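Long-range contacts in pyocin S5 (Pseudomonas aeruginosa PAO1, PDB 6THK), which probably kills susceptible bacteria by opening ion channels that depolarise their cytoplasmic membrane, as pore-forming colicins do: residues 138-143 against 159-164; 243-248 against 297-302; 254-259 against 287-292. The protein carries 1 engineered substitution. One frame throughout, in Å; residues are numbered along the deposited sequence.

Interaction 1 of 3, residues 138-143 against 159-164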
ATOM      1  N   GLU A 138     -72.799  39.754  32.585  1.00 50.21           N
ATOM      2  CA  GLU A 138     -72.284  40.031  33.928  1.00 50.23           C
ATOM      3  C   GLU A 138     -70.777  39.958  33.958  1.00 55.63           C
ATOM      4  O   GLU A 138     -70.139  40.710  34.704  1.00 55.85           O
ATOM      5  CB  GLU A 138     -72.927  39.112  34.990  1.00 51.86           C
ATOM      6  CG  GLU A 138     -74.441  39.274  35.136  1.00 61.37           C
ATOM      7  CD  GLU A 138     -74.992  40.568  35.722  1.00 74.32           C
ATOM      8  OE1 GLU A 138     -74.196  41.470  36.078  1.00 61.01           O
ATOM      9  OE2 GLU A 138     -76.235  40.678  35.820  1.00 62.15           O
ATOM     10  N   ALA A 139     -70.219  39.100  33.122  1.00 51.46           N
ATOM     11  CA  ALA A 139     -68.789  38.986  33.022  1.00 50.17           C
ATOM     12  C   ALA A 139     -68.291  40.266  32.384  1.00 55.82           C
ATOM     13  O   ALA A 139     -67.317  40.845  32.835  1.00 57.43           O
ATOM     14  CB  ALA A 139     -68.411  37.788  32.182  1.00 50.26           C
ATOM     15  N   TRP A 140     -68.961  40.709  31.331  1.00 52.81           N
ATOM     16  CA  TRP A 140     -68.573  41.935  30.645  1.00 53.97           C
ATOM     17  C   TRP A 140     -68.711  43.155  31.548  1.00 59.23           C
ATOM     18  O   TRP A 140     -67.878  44.045  31.530  1.00 58.15           O
ATOM     19  CB  TRP A 140     -69.372  42.131  29.360  1.00 52.90           C
ATOM     20  CG  TRP A 140     -68.966  41.216  28.267  1.00 53.75           C
ATOM     21  CD1 TRP A 140     -67.970  40.301  28.306  1.00 56.71           C
ATOM     22  CD2 TRP A 140     -69.547  41.120  26.966  1.00 53.51           C
ATOM     23  NE1 TRP A 140     -67.890  39.635  27.116  1.00 55.95           N
ATOM     24  CE2 TRP A 140     -68.851  40.119  26.274  1.00 57.30           C
ATOM     25  CE3 TRP A 140     -70.589  41.779  26.323  1.00 54.64           C
ATOM     26  CZ2 TRP A 140     -69.163  39.764  24.974  1.00 56.26           C
ATOM     27  CZ3 TRP A 140     -70.896  41.424  25.033  1.00 56.09           C
ATOM     28  CH2 TRP A 140     -70.185  40.427  24.371  1.00 56.66           C
ATOM     29  N   VAL A 141     -69.768  43.186  32.348  1.00 54.60           N
ATOM     30  CA  VAL A 141     -69.995  44.296  33.258  1.00 54.57           C
ATOM     31  C   VAL A 141     -68.868  44.393  34.270  1.00 62.09           C
ATOM     32  O   VAL A 141     -68.382  45.477  34.556  1.00 67.16           O
ATOM     33  CB  VAL A 141     -71.315  44.138  34.015  1.00 58.26           C
ATOM     34  CG1 VAL A 141     -71.304  44.997  35.264  1.00 58.28           C
ATOM     35  CG2 VAL A 141     -72.484  44.494  33.122  1.00 57.85           C
ATOM     36  N   LYS A 142     -68.430  43.246  34.772  1.00 57.46           N
ATOM     37  CA  LYS A 142     -67.351  43.194  35.745  1.00 58.05           C
ATOM     38  C   LYS A 142     -66.076  43.755  35.134  1.00 66.47           C
ATOM     39  O   LYS A 142     -65.314  44.430  35.806  1.00 67.97           O
ATOM     40  CB  LYS A 142     -67.128  41.767  36.236  1.00 59.02           C
ATOM     41  N   ILE A 143     -65.824  43.449  33.868  1.00 62.09           N
ATOM     42  CA  ILE A 143     -64.645  43.979  33.207  1.00 61.11           C
ATOM     43  C   ILE A 143     -64.734  45.493  33.125  1.00 65.86           C
ATOM     44  O   ILE A 143     -63.777  46.195  33.412  1.00 66.23           O
ATOM     45  CB  ILE A 143     -64.501  43.437  31.773  1.00 63.76           C
ATOM     46  CG1 ILE A 143     -64.235  41.934  31.799  1.00 65.38           C
ATOM     47  CG2 ILE A 143     -63.377  44.140  31.041  1.00 63.35           C
ATOM     48  CD1 ILE A 143     -64.341  41.268  30.443  1.00 84.11           C
ATOM     49  N   GLN A 159     -68.967  50.435  23.961  1.00 67.61           N
ATOM     50  CA  GLN A 159     -67.622  50.409  23.389  1.00 67.06           C
ATOM     51  C   GLN A 159     -66.910  49.162  23.820  1.00 69.15           C
ATOM     52  O   GLN A 159     -66.265  48.519  22.988  1.00 68.24           O
ATOM     53  CB  GLN A 159     -66.799  51.658  23.741  1.00 68.61           C
ATOM     54  CG  GLN A 159     -65.584  51.883  22.822  1.00 88.87           C
ATOM     55  CD  GLN A 159     -65.852  51.802  21.319  1.00107.04           C
ATOM     56  OE1 GLN A 159     -66.963  52.043  20.820  1.00100.89           O
ATOM     57  NE2 GLN A 159     -64.812  51.462  20.573  1.00 99.30           N
ATOM     58  N   LEU A 160     -67.114  48.767  25.076  1.00 64.37           N
ATOM     59  CA  LEU A 160     -66.526  47.551  25.616  1.00 63.33           C
ATOM     60  C   LEU A 160     -67.149  46.328  24.953  1.00 66.13           C
ATOM     61  O   LEU A 160     -66.464  45.365  24.647  1.00 67.05           O
ATOM     62  CB  LEU A 160     -66.726  47.473  27.120  1.00 63.08           C
ATOM     63  CG  LEU A 160     -66.251  46.153  27.713  1.00 67.05           C
ATOM     64  CD1 LEU A 160     -64.756  46.195  27.956  1.00 67.22           C
ATOM     65  CD2 LEU A 160     -66.993  45.817  28.991  1.00 68.59           C
ATOM     66  N   VAL A 161     -68.459  46.366  24.764  1.00 60.43           N
ATOM     67  CA  VAL A 161     -69.194  45.290  24.079  1.00 59.94           C
ATOM     68  C   VAL A 161     -68.520  44.989  22.730  1.00 63.95           C
ATOM     69  O   VAL A 161     -68.158  43.846  22.501  1.00 63.38           O
ATOM     70  CB  VAL A 161     -70.735  45.561  23.997  1.00 63.38           C
ATOM     71  CG1 VAL A 161     -71.441  44.656  22.986  1.00 62.99           C
ATOM     72  CG2 VAL A 161     -71.378  45.401  25.368  1.00 63.20           C
ATOM     73  N   ARG A 162     -68.241  46.030  21.915  1.00 61.86           N
ATOM     74  CA  ARG A 162     -67.557  45.928  20.616  1.00 62.26           C
ATOM     75  C   ARG A 162     -66.191  45.232  20.727  1.00 65.27           C
ATOM     76  O   ARG A 162     -65.917  44.290  19.978  1.00 64.74           O
ATOM     77  CB  ARG A 162     -67.402  47.314  19.971  1.00 63.88           C
ATOM     78  CG  ARG A 162     -68.247  47.475  18.719  1.00 78.78           C
ATOM     79  CD  ARG A 162     -67.893  48.746  17.988  1.00 90.29           C
ATOM     80  NE  ARG A 162     -68.939  49.757  18.133  1.00101.37           N
ATOM     81  CZ  ARG A 162     -68.741  51.060  17.974  1.00115.32           C
ATOM     82  NH1 ARG A 162     -67.531  51.524  17.687  1.00102.29           N
ATOM     83  NH2 ARG A 162     -69.748  51.910  18.113  1.00100.23           N
ATOM     84  N   ASP A 163     -65.375  45.664  21.716  1.00 60.87           N
ATOM     85  CA  ASP A 163     -64.044  45.138  22.018  1.00 60.50           C
ATOM     86  C   ASP A 163     -64.084  43.681  22.469  1.00 63.29           C
ATOM     87  O   ASP A 163     -63.204  42.892  22.087  1.00 62.87           O
ATOM     88  CB  ASP A 163     -63.341  46.028  23.060  1.00 62.97           C
ATOM     89  CG  ASP A 163     -63.007  47.420  22.532  1.00 75.14           C
ATOM     90  OD1 ASP A 163     -63.058  47.616  21.299  1.00 76.80           O
ATOM     91  OD2 ASP A 163     -62.641  48.300  23.349  1.00 77.44           O
ATOM     92  N   GLU A 164     -65.128  43.326  23.256  1.00 57.84           N
ATOM     93  CA  GLU A 164     -65.352  41.986  23.785  1.00 56.48           C
ATOM     94  C   GLU A 164     -65.784  41.001  22.709  1.00 60.84           C
ATOM     95  O   GLU A 164     -65.430  39.828  22.793  1.00 59.52           O
ATOM     96  CB  GLU A 164     -66.320  42.015  24.969  1.00 57.14           C
ATOM     97  CG  GLU A 164     -65.635  42.362  26.279  1.00 63.69           C
ATOM     98  CD  GLU A 164     -64.363  41.595  26.576  1.00 80.22           C
ATOM     99  OE1 GLU A 164     -64.446  40.372  26.819  1.00 70.61           O
ATOM    100  OE2 GLU A 164     -63.276  42.207  26.530  1.00 77.94           O
TER

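Interaction 2 of 3, residues 243-248 against 297-302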
ATOM      1  N   ARG A 243      11.377   3.356   0.230  1.00 54.82           N
ATOM      2  CA  ARG A 243      10.437   4.434  -0.054  1.00 54.52           C
ATOM      3  C   ARG A 243       8.991   3.934   0.067  1.00 58.12           C
ATOM      4  O   ARG A 243       8.176   4.618   0.677  1.00 58.28           O
ATOM      5  CB  ARG A 243      10.715   5.047  -1.442  1.00 53.25           C
ATOM      6  CG  ARG A 243       9.757   6.167  -1.846  1.00 61.06           C
ATOM      7  CD  ARG A 243      10.137   6.807  -3.172  1.00 59.77           C
ATOM      8  NE  ARG A 243      11.093   7.902  -3.009  1.00 61.40           N
ATOM      9  CZ  ARG A 243      11.328   8.833  -3.930  1.00 66.76           C
ATOM     10  NH1 ARG A 243      10.687   8.800  -5.093  1.00 47.81           N
ATOM     11  NH2 ARG A 243      12.204   9.799  -3.698  1.00 50.08           N
ATOM     12  N   ALA A 244       8.687   2.736  -0.472  1.00 53.52           N
ATOM     13  CA  ALA A 244       7.335   2.168  -0.409  1.00 52.43           C
ATOM     14  C   ALA A 244       6.974   1.813   1.024  1.00 57.92           C
ATOM     15  O   ALA A 244       5.828   2.004   1.416  1.00 58.40           O
ATOM     16  CB  ALA A 244       7.222   0.954  -1.300  1.00 52.56           C
ATOM     17  N   THR A 245       7.954   1.330   1.811  1.00 54.62           N
ATOM     18  CA  THR A 245       7.778   0.992   3.220  1.00 53.90           C
ATOM     19  C   THR A 245       7.466   2.264   4.020  1.00 57.86           C
ATOM     20  O   THR A 245       6.616   2.226   4.915  1.00 56.85           O
ATOM     21  CB  THR A 245       8.978   0.188   3.727  1.00 59.28           C
ATOM     22  OG1 THR A 245       9.072  -1.018   2.963  1.00 57.34           O
ATOM     23  CG2 THR A 245       8.869  -0.169   5.196  1.00 57.97           C
ATOM     24  N   ARG A 246       8.105   3.398   3.652  1.00 53.78           N
ATOM     25  CA  ARG A 246       7.881   4.677   4.315  1.00 53.42           C
ATOM     26  C   ARG A 246       6.475   5.209   4.081  1.00 56.52           C
ATOM     27  O   ARG A 246       5.850   5.694   5.027  1.00 58.15           O
ATOM     28  CB  ARG A 246       8.953   5.698   3.928  1.00 56.62           C
ATOM     29  CG  ARG A 246      10.138   5.668   4.874  1.00 74.66           C
ATOM     30  CD  ARG A 246      11.255   6.624   4.486  1.00 93.48           C
ATOM     31  NE  ARG A 246      12.541   5.930   4.370  1.00110.02           N
ATOM     32  CZ  ARG A 246      13.364   5.666   5.385  1.00124.42           C
ATOM     33  NH1 ARG A 246      13.044   6.043   6.621  1.00114.58           N
ATOM     34  NH2 ARG A 246      14.503   5.024   5.178  1.00105.33           N
ATOM     35  N   LEU A 247       5.954   5.074   2.851  1.00 49.81           N
ATOM     36  CA  LEU A 247       4.608   5.509   2.507  1.00 48.82           C
ATOM     37  C   LEU A 247       3.550   4.730   3.273  1.00 51.86           C
ATOM     38  O   LEU A 247       2.662   5.336   3.864  1.00 51.60           O
ATOM     39  CB  LEU A 247       4.355   5.394   0.991  1.00 49.08           C
ATOM     40  CG  LEU A 247       5.016   6.438   0.087  1.00 54.33           C
ATOM     41  CD1 LEU A 247       4.675   6.178  -1.349  1.00 55.28           C
ATOM     42  CD2 LEU A 247       4.573   7.847   0.446  1.00 55.47           C
ATOM     43  N   VAL A 248       3.648   3.394   3.264  1.00 47.30           N
ATOM     44  CA  VAL A 248       2.728   2.488   3.948  1.00 46.84           C
ATOM     45  C   VAL A 248       2.748   2.739   5.468  1.00 52.77           C
ATOM     46  O   VAL A 248       1.684   2.901   6.057  1.00 51.75           O
ATOM     47  CB  VAL A 248       3.027   1.014   3.569  1.00 49.29           C
ATOM     48  CG1 VAL A 248       2.117   0.046   4.314  1.00 48.25           C
ATOM     49  CG2 VAL A 248       2.887   0.815   2.064  1.00 49.16           C
ATOM     50  N   VAL A 297       3.609  -6.252   5.409  1.00 49.91           N
ATOM     51  CA  VAL A 297       4.140  -7.604   5.646  1.00 49.81           C
ATOM     52  C   VAL A 297       4.889  -8.099   4.390  1.00 55.20           C
ATOM     53  O   VAL A 297       6.024  -8.591   4.506  1.00 54.14           O
ATOM     54  CB  VAL A 297       3.029  -8.592   6.107  1.00 52.88           C
ATOM     55  CG1 VAL A 297       3.477 -10.047   5.987  1.00 52.20           C
ATOM     56  CG2 VAL A 297       2.579  -8.290   7.534  1.00 52.72           C
ATOM     57  N   LYS A 298       4.251  -7.949   3.200  1.00 51.47           N
ATOM     58  CA  LYS A 298       4.835  -8.344   1.915  1.00 51.22           C
ATOM     59  C   LYS A 298       6.108  -7.532   1.653  1.00 56.00           C
ATOM     60  O   LYS A 298       7.091  -8.099   1.196  1.00 55.90           O
ATOM     61  CB  LYS A 298       3.844  -8.158   0.738  1.00 53.51           C
ATOM     62  CG  LYS A 298       2.412  -8.651   0.953  1.00 66.70           C
ATOM     63  CD  LYS A 298       2.184 -10.150   0.696  1.00 78.16           C
ATOM     64  CE  LYS A 298       1.721 -10.904   1.941  1.00 91.68           C
ATOM     65  NZ  LYS A 298       0.467 -10.340   2.541  1.00 98.14           N
ATOM     66  N   LEU A 299       6.092  -6.212   1.967  1.00 53.55           N
ATOM     67  CA  LEU A 299       7.238  -5.317   1.786  1.00 53.50           C
ATOM     68  C   LEU A 299       8.425  -5.710   2.672  1.00 58.40           C
ATOM     69  O   LEU A 299       9.562  -5.616   2.225  1.00 58.30           O
ATOM     70  CB  LEU A 299       6.861  -3.849   2.052  1.00 53.34           C
ATOM     71  CG  LEU A 299       5.998  -3.089   1.034  1.00 57.66           C
ATOM     72  CD1 LEU A 299       5.925  -1.616   1.399  1.00 57.70           C
ATOM     73  CD2 LEU A 299       6.518  -3.220  -0.385  1.00 58.77           C
ATOM     74  N   ASN A 300       8.157  -6.126   3.923  1.00 55.26           N
ATOM     75  CA  ASN A 300       9.156  -6.551   4.899  1.00 55.21           C
ATOM     76  C   ASN A 300       9.836  -7.832   4.462  1.00 59.69           C
ATOM     77  O   ASN A 300      11.045  -7.970   4.626  1.00 59.25           O
ATOM     78  CB  ASN A 300       8.513  -6.764   6.260  1.00 56.74           C
ATOM     79  CG  ASN A 300       8.079  -5.507   6.958  1.00 76.60           C
ATOM     80  OD1 ASN A 300       8.483  -4.384   6.614  1.00 67.64           O
ATOM     81  ND2 ASN A 300       7.254  -5.690   7.976  1.00 69.26           N
ATOM     82  N   ALA A 301       9.049  -8.756   3.892  1.00 56.27           N
ATOM     83  CA  ALA A 301       9.502 -10.040   3.396  1.00 55.76           C
ATOM     84  C   ALA A 301      10.400  -9.838   2.171  1.00 60.34           C
ATOM     85  O   ALA A 301      11.510 -10.385   2.132  1.00 60.91           O
ATOM     86  CB  ALA A 301       8.302 -10.912   3.057  1.00 56.24           C
ATOM     87  N   GLU A 302       9.917  -9.047   1.224  1.00 55.44           N
ATOM     88  CA  GLU A 302      10.631  -8.738  -0.000  1.00 54.65           C
ATOM     89  C   GLU A 302      11.930  -8.007   0.307  1.00 56.91           C
ATOM     90  O   GLU A 302      12.945  -8.249  -0.324  1.00 56.77           O
ATOM     91  CB  GLU A 302       9.738  -7.906  -0.918  1.00 56.16           C
ATOM     92  CG  GLU A 302      10.346  -7.545  -2.256  1.00 71.64           C
ATOM     93  CD  GLU A 302      10.736  -8.757  -3.071  1.00103.88           C
ATOM     94  OE1 GLU A 302      11.945  -9.029  -3.179  1.00101.93           O
ATOM     95  OE2 GLU A 302       9.841  -9.432  -3.610  1.00105.09           O
TER
HETATM   96  O   HOH W   1      10.063  -3.450   4.259  1.00 57.89           O

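Interaction 3 of 3, residues 254-259 against 287-292. With ZN (zinc ion), chain G.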
ATOM      1  N   ASP A 254      -1.068   7.862  10.049  1.00 56.47           N
ATOM      2  CA  ASP A 254      -2.053   8.897   9.809  1.00 55.56           C
ATOM      3  C   ASP A 254      -3.473   8.355   9.960  1.00 59.29           C
ATOM      4  O   ASP A 254      -4.299   9.001  10.597  1.00 60.15           O
ATOM      5  CB  ASP A 254      -1.828   9.541   8.429  1.00 57.40           C
ATOM      6  CG  ASP A 254      -0.527  10.322   8.309  1.00 73.09           C
ATOM      7  OD1 ASP A 254       0.347  10.173   9.202  1.00 74.07           O
ATOM      8  OD2 ASP A 254      -0.383  11.089   7.327  1.00 81.71           O
ATOM      9  N   LYS A 255      -3.751   7.162   9.425  1.00 55.07           N
ATOM     10  CA  LYS A 255      -5.076   6.539   9.526  1.00 55.02           C
ATOM     11  C   LYS A 255      -5.491   6.175  10.958  1.00 59.49           C
ATOM     12  O   LYS A 255      -6.682   6.172  11.255  1.00 58.65           O
ATOM     13  CB  LYS A 255      -5.190   5.333   8.602  1.00 57.02           C
ATOM     14  CG  LYS A 255      -5.470   5.755   7.185  1.00 65.64           C
ATOM     15  CD  LYS A 255      -5.546   4.597   6.229  1.00 73.10           C
ATOM     16  CE  LYS A 255      -5.296   5.070   4.821  1.00 75.05           C
ATOM     17  NZ  LYS A 255      -6.157   6.227   4.470  1.00 73.60           N
ATOM     18  N   LYS A 256      -4.513   5.863  11.823  1.00 57.49           N
ATOM     19  CA  LYS A 256      -4.710   5.567  13.242  1.00 57.66           C
ATOM     20  C   LYS A 256      -5.041   6.869  13.999  1.00 63.53           C
ATOM     21  O   LYS A 256      -5.819   6.833  14.955  1.00 63.96           O
ATOM     22  CB  LYS A 256      -3.459   4.899  13.838  1.00 59.63           C
ATOM     23  CG  LYS A 256      -3.319   3.422  13.477  1.00 66.98           C
ATOM     24  CD  LYS A 256      -2.172   2.780  14.237  1.00 75.19           C
ATOM     25  CE  LYS A 256      -2.511   1.380  14.697  1.00 87.17           C
ATOM     26  NZ  LYS A 256      -2.029   0.338  13.751  1.00 93.91           N
ATOM     27  N   GLN A 257      -4.447   8.012  13.571  1.00 60.70           N
ATOM     28  CA  GLN A 257      -4.696   9.337  14.156  1.00 60.45           C
ATOM     29  C   GLN A 257      -6.074   9.832  13.750  1.00 64.02           C
ATOM     30  O   GLN A 257      -6.726  10.523  14.533  1.00 64.89           O
ATOM     31  CB  GLN A 257      -3.625  10.349  13.745  1.00 62.06           C
ATOM     32  CG  GLN A 257      -2.346  10.266  14.585  1.00 89.21           C
ATOM     33  CD  GLN A 257      -1.356  11.381  14.298  1.00114.47           C
ATOM     34  OE1 GLN A 257      -0.182  11.138  13.983  1.00108.77           O
ATOM     35  NE2 GLN A 257      -1.793  12.631  14.438  1.00108.37           N
ATOM     36  N   LEU A 258      -6.526   9.471  12.535  1.00 58.57           N
ATOM     37  CA  LEU A 258      -7.857   9.814  12.046  1.00 57.19           C
ATOM     38  C   LEU A 258      -8.907   8.990  12.788  1.00 60.79           C
ATOM     39  O   LEU A 258     -10.034   9.448  12.956  1.00 60.06           O
ATOM     40  CB  LEU A 258      -7.982   9.536  10.544  1.00 56.72           C
ATOM     41  CG  LEU A 258      -7.378  10.534   9.562  1.00 60.20           C
ATOM     42  CD1 LEU A 258      -7.710  10.117   8.141  1.00 59.21           C
ATOM     43  CD2 LEU A 258      -7.899  11.943   9.808  1.00 62.71           C
ATOM     44  N   GLN A 259      -8.544   7.763  13.199  1.00 57.49           N
ATOM     45  CA  GLN A 259      -9.439   6.863  13.914  1.00 57.69           C
ATOM     46  C   GLN A 259      -9.738   7.383  15.324  1.00 62.03           C
ATOM     47  O   GLN A 259     -10.890   7.312  15.742  1.00 61.28           O
ATOM     48  CB  GLN A 259      -8.876   5.439  13.943  1.00 59.13           C
ATOM     49  CG  GLN A 259      -9.895   4.400  14.388  1.00 74.94           C
ATOM     50  CD  GLN A 259      -9.915   3.181  13.506  1.00 87.18           C
ATOM     51  OE1 GLN A 259      -8.914   2.454  13.394  1.00 78.43           O
ATOM     52  NE2 GLN A 259     -11.086   2.901  12.919  1.00 71.27           N
ATOM     53  N   ASP A 287     -10.616  -1.190   7.650  1.00 53.46           N
ATOM     54  CA  ASP A 287     -10.459  -1.941   6.412  1.00 52.47           C
ATOM     55  C   ASP A 287      -9.202  -1.495   5.655  1.00 54.98           C
ATOM     56  O   ASP A 287      -8.422  -2.335   5.214  1.00 54.46           O
ATOM     57  CB  ASP A 287     -11.726  -1.787   5.557  1.00 54.68           C
ATOM     58  CG  ASP A 287     -12.973  -2.472   6.110  1.00 72.88           C
ATOM     59  OD1 ASP A 287     -12.931  -2.956   7.267  1.00 74.09           O
ATOM     60  OD2 ASP A 287     -14.005  -2.497   5.396  1.00 83.17           O
ATOM     61  N   GLU A 288      -8.979  -0.175   5.566  1.00 50.84           N
ATOM     62  CA  GLU A 288      -7.806   0.430   4.936  1.00 49.52           C
ATOM     63  C   GLU A 288      -6.545   0.113   5.679  1.00 54.18           C
ATOM     64  O   GLU A 288      -5.562  -0.249   5.042  1.00 55.53           O
ATOM     65  CB  GLU A 288      -7.957   1.949   4.856  1.00 50.03           C
ATOM     66  CG  GLU A 288      -8.895   2.361   3.735  1.00 51.70           C
ATOM     67  CD  GLU A 288      -9.036   3.843   3.486  1.00 61.44           C
ATOM     68  OE1 GLU A 288      -8.409   4.633   4.221  1.00 59.60           O
ATOM     69  OE2 GLU A 288      -9.785   4.220   2.560  1.00 66.49           O
ATOM     70  N   ILE A 289      -6.556   0.248   7.022  1.00 49.80           N
ATOM     71  CA  ILE A 289      -5.391  -0.046   7.871  1.00 48.35           C
ATOM     72  C   ILE A 289      -4.961  -1.500   7.713  1.00 51.84           C
ATOM     73  O   ILE A 289      -3.767  -1.767   7.591  1.00 52.84           O
ATOM     74  CB  ILE A 289      -5.633   0.344   9.358  1.00 50.80           C
ATOM     75  CG1 ILE A 289      -5.631   1.876   9.523  1.00 50.98           C
ATOM     76  CG2 ILE A 289      -4.574  -0.287  10.281  1.00 50.78           C
ATOM     77  CD1 ILE A 289      -6.557   2.427  10.593  1.00 58.57           C
ATOM     78  N   ALA A 290      -5.930  -2.427   7.693  1.00 46.88           N
ATOM     79  CA  ALA A 290      -5.671  -3.845   7.526  1.00 46.76           C
ATOM     80  C   ALA A 290      -5.088  -4.137   6.133  1.00 51.23           C
ATOM     81  O   ALA A 290      -4.197  -4.978   6.017  1.00 51.93           O
ATOM     82  CB  ALA A 290      -6.944  -4.643   7.764  1.00 47.55           C
ATOM     83  N   SER A 291      -5.574  -3.432   5.088  1.00 48.12           N
ATOM     84  CA  SER A 291      -5.066  -3.565   3.726  1.00 48.15           C
ATOM     85  C   SER A 291      -3.619  -3.079   3.677  1.00 53.28           C
ATOM     86  O   SER A 291      -2.780  -3.720   3.045  1.00 54.06           O
ATOM     87  CB  SER A 291      -5.908  -2.762   2.750  1.00 50.79           C
ATOM     88  OG  SER A 291      -5.227  -2.623   1.514  1.00 63.72           O
ATOM     89  N   LEU A 292      -3.339  -1.944   4.347  1.00 48.00           N
ATOM     90  CA  LEU A 292      -2.004  -1.368   4.437  1.00 46.52           C
ATOM     91  C   LEU A 292      -1.060  -2.275   5.208  1.00 51.66           C
ATOM     92  O   LEU A 292       0.096  -2.415   4.828  1.00 52.14           O
ATOM     93  CB  LEU A 292      -2.062   0.006   5.106  1.00 45.64           C
ATOM     94  CG  LEU A 292      -2.497   1.181   4.242  1.00 49.59           C
ATOM     95  CD1 LEU A 292      -2.786   2.372   5.097  1.00 49.31           C
ATOM     96  CD2 LEU A 292      -1.423   1.560   3.229  1.00 52.15           C
TER
HETATM   97 ZN    ZN G 606      -9.494   6.191   1.756  1.00 62.26          ZN

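Interaction 1 of 3, residues 138-143 against 159-164
E164 lays its aliphatic stem over one face of the W140 indole. Its CB sits 3.7 Å from the centroid of the five-membered ring, a CH-pi contact, and closes to 3.4 Å on W140 CE2. With chi1 at -83°, CG stands beside the backbone N and continues over the pyrrole part, 3.7 Å from W140 CD1. Beyond the bend at chi2 the carboxylate stands steeply to the indole, 76° between planes. At the benzo end V161 CG2 arrives obliquely, 3.8 Å from W140 CE3, while L160 CD2 presses on the backbone, 3.2 Å from W140 O. This is the dense half, all four residues buried, with F157 and L165 of helix 157-212 and I53 of helix 42-87 also against the tryptophan.

I143 makes the looser side, partly open to solvent. Its CG2 lies 4.0 Å from L160 CD1, and its CD1 reaches the carboxylate at E164 OE1, 3.7 Å away. The two helices cross steeply here, at 115°. No hydrogen bond links 138-143 to 159-164, and E164 spends its charge on R167 in its own helix. The contact between 138-143 and 159-164 therefore rests on dispersion and CH-pi contact, with a glutamate serving mainly through its methylenes.

Interaction 2 of 3, residues 243-248 against 297-302
L299 is the apolar core of this contact, pushing one methyl group between residues of the facing helix. Its CD1 lies 3.9 Å from A244 CB and equally 3.9 Å from V248 CG2. With chi1 at -73°, CG stands beside the backbone N and the chain runs straight across the gap, sliding past T245 in the opposite direction; CD1 ends 3.6 Å from T245 OG1. L241, one turn earlier on helix 237-267, also touches L299. A leucine set among L241, A244, T245 and V248 is consistent with knobs-into-holes packing, as the predicted coiled coil would suggest. V248 is the buried residue of the set, lying also on L296 and on L222 of helix 214-227.

The polar part is a water bridge along one flank. One water donates to T245 OG1 at 2.9 Å and to N300 OD1 at 3.0 Å, bridging a side chain on each helix. The threonine hydroxyl is itself bonded to the carbonyl of L241, which leaves it well placed to accept from the water.

The ion pairs stay within their own helices: R246 with E242 and E302 with R305; R243 turns to the carbonyl of P230.

The helices run antiparallel at 155°, their axes 10.1 Å apart. What joins them here is one leucine and one water, with no direct hydrogen bond between 243-248 and 297-302: a modest, half-exposed seam whose polar link depends on solvent.

Interaction 3 of 3, residues 254-259 against 287-292
Segments 254-259 and 287-292 run antiparallel at 160° with axes 10.3 Å apart, and K255 and I289 bring their CA atoms closest. K255 does most of the work. Its CB packs on I289 CG1 at 3.6 Å, and further out its CE passes L292 CD1 at 3.7 Å, the two side chains crossing at about a right angle. The chain is extended up to CE, then bends at chi4 (-51°) to bring NZ to E288 OE1 at 2.8 Å, a salt-bridge hydrogen bond on the syn side of the carboxylate, 34° out of its plane. The other oxygen, E288 OE2, binds the zinc ion at 2.1 Å. E221, from helix 214-227, supplies a second zinc ligand and pairs its own OE1 with K255 NZ.

On the other flank of K255, I289 CD1 meets the amide oxygen of Q259, Q259 OE1, at 3.7 Å. L292 reaches on to V218 and L222, so the third helix closes the buried side.

K255 is thus a second-shell residue: it holds one oxygen of each zinc-binding glutamate while the other goes to the metal. Its positive charge probably joins that of the zinc in offsetting two carboxylates gathered where three helices meet.

Overall arrangement
Interactions 2 and 3 hold the same pair, helices 237-267 and 272-338; interaction 3 is nested inside the loop closed by interaction 2. Their centres are 15 Å apart, and they meet where V248 packs on L292, beside helix 214-227. Interaction 3 is buried and adds a salt bridge and a zinc ligand to its apolar contacts, whereas interaction 2 lies at the surface and joins its segments through a leucine's apolar packing and a water bridge. Interaction 1 belongs elsewhere in this elongated chain, its centre 77 Å from that of interaction 3, and joins helices 133-145 and 157-212. Also buried, it crosses steeply and relies on an aromatic ring instead of near-antiparallel coiled-coil-like pairing.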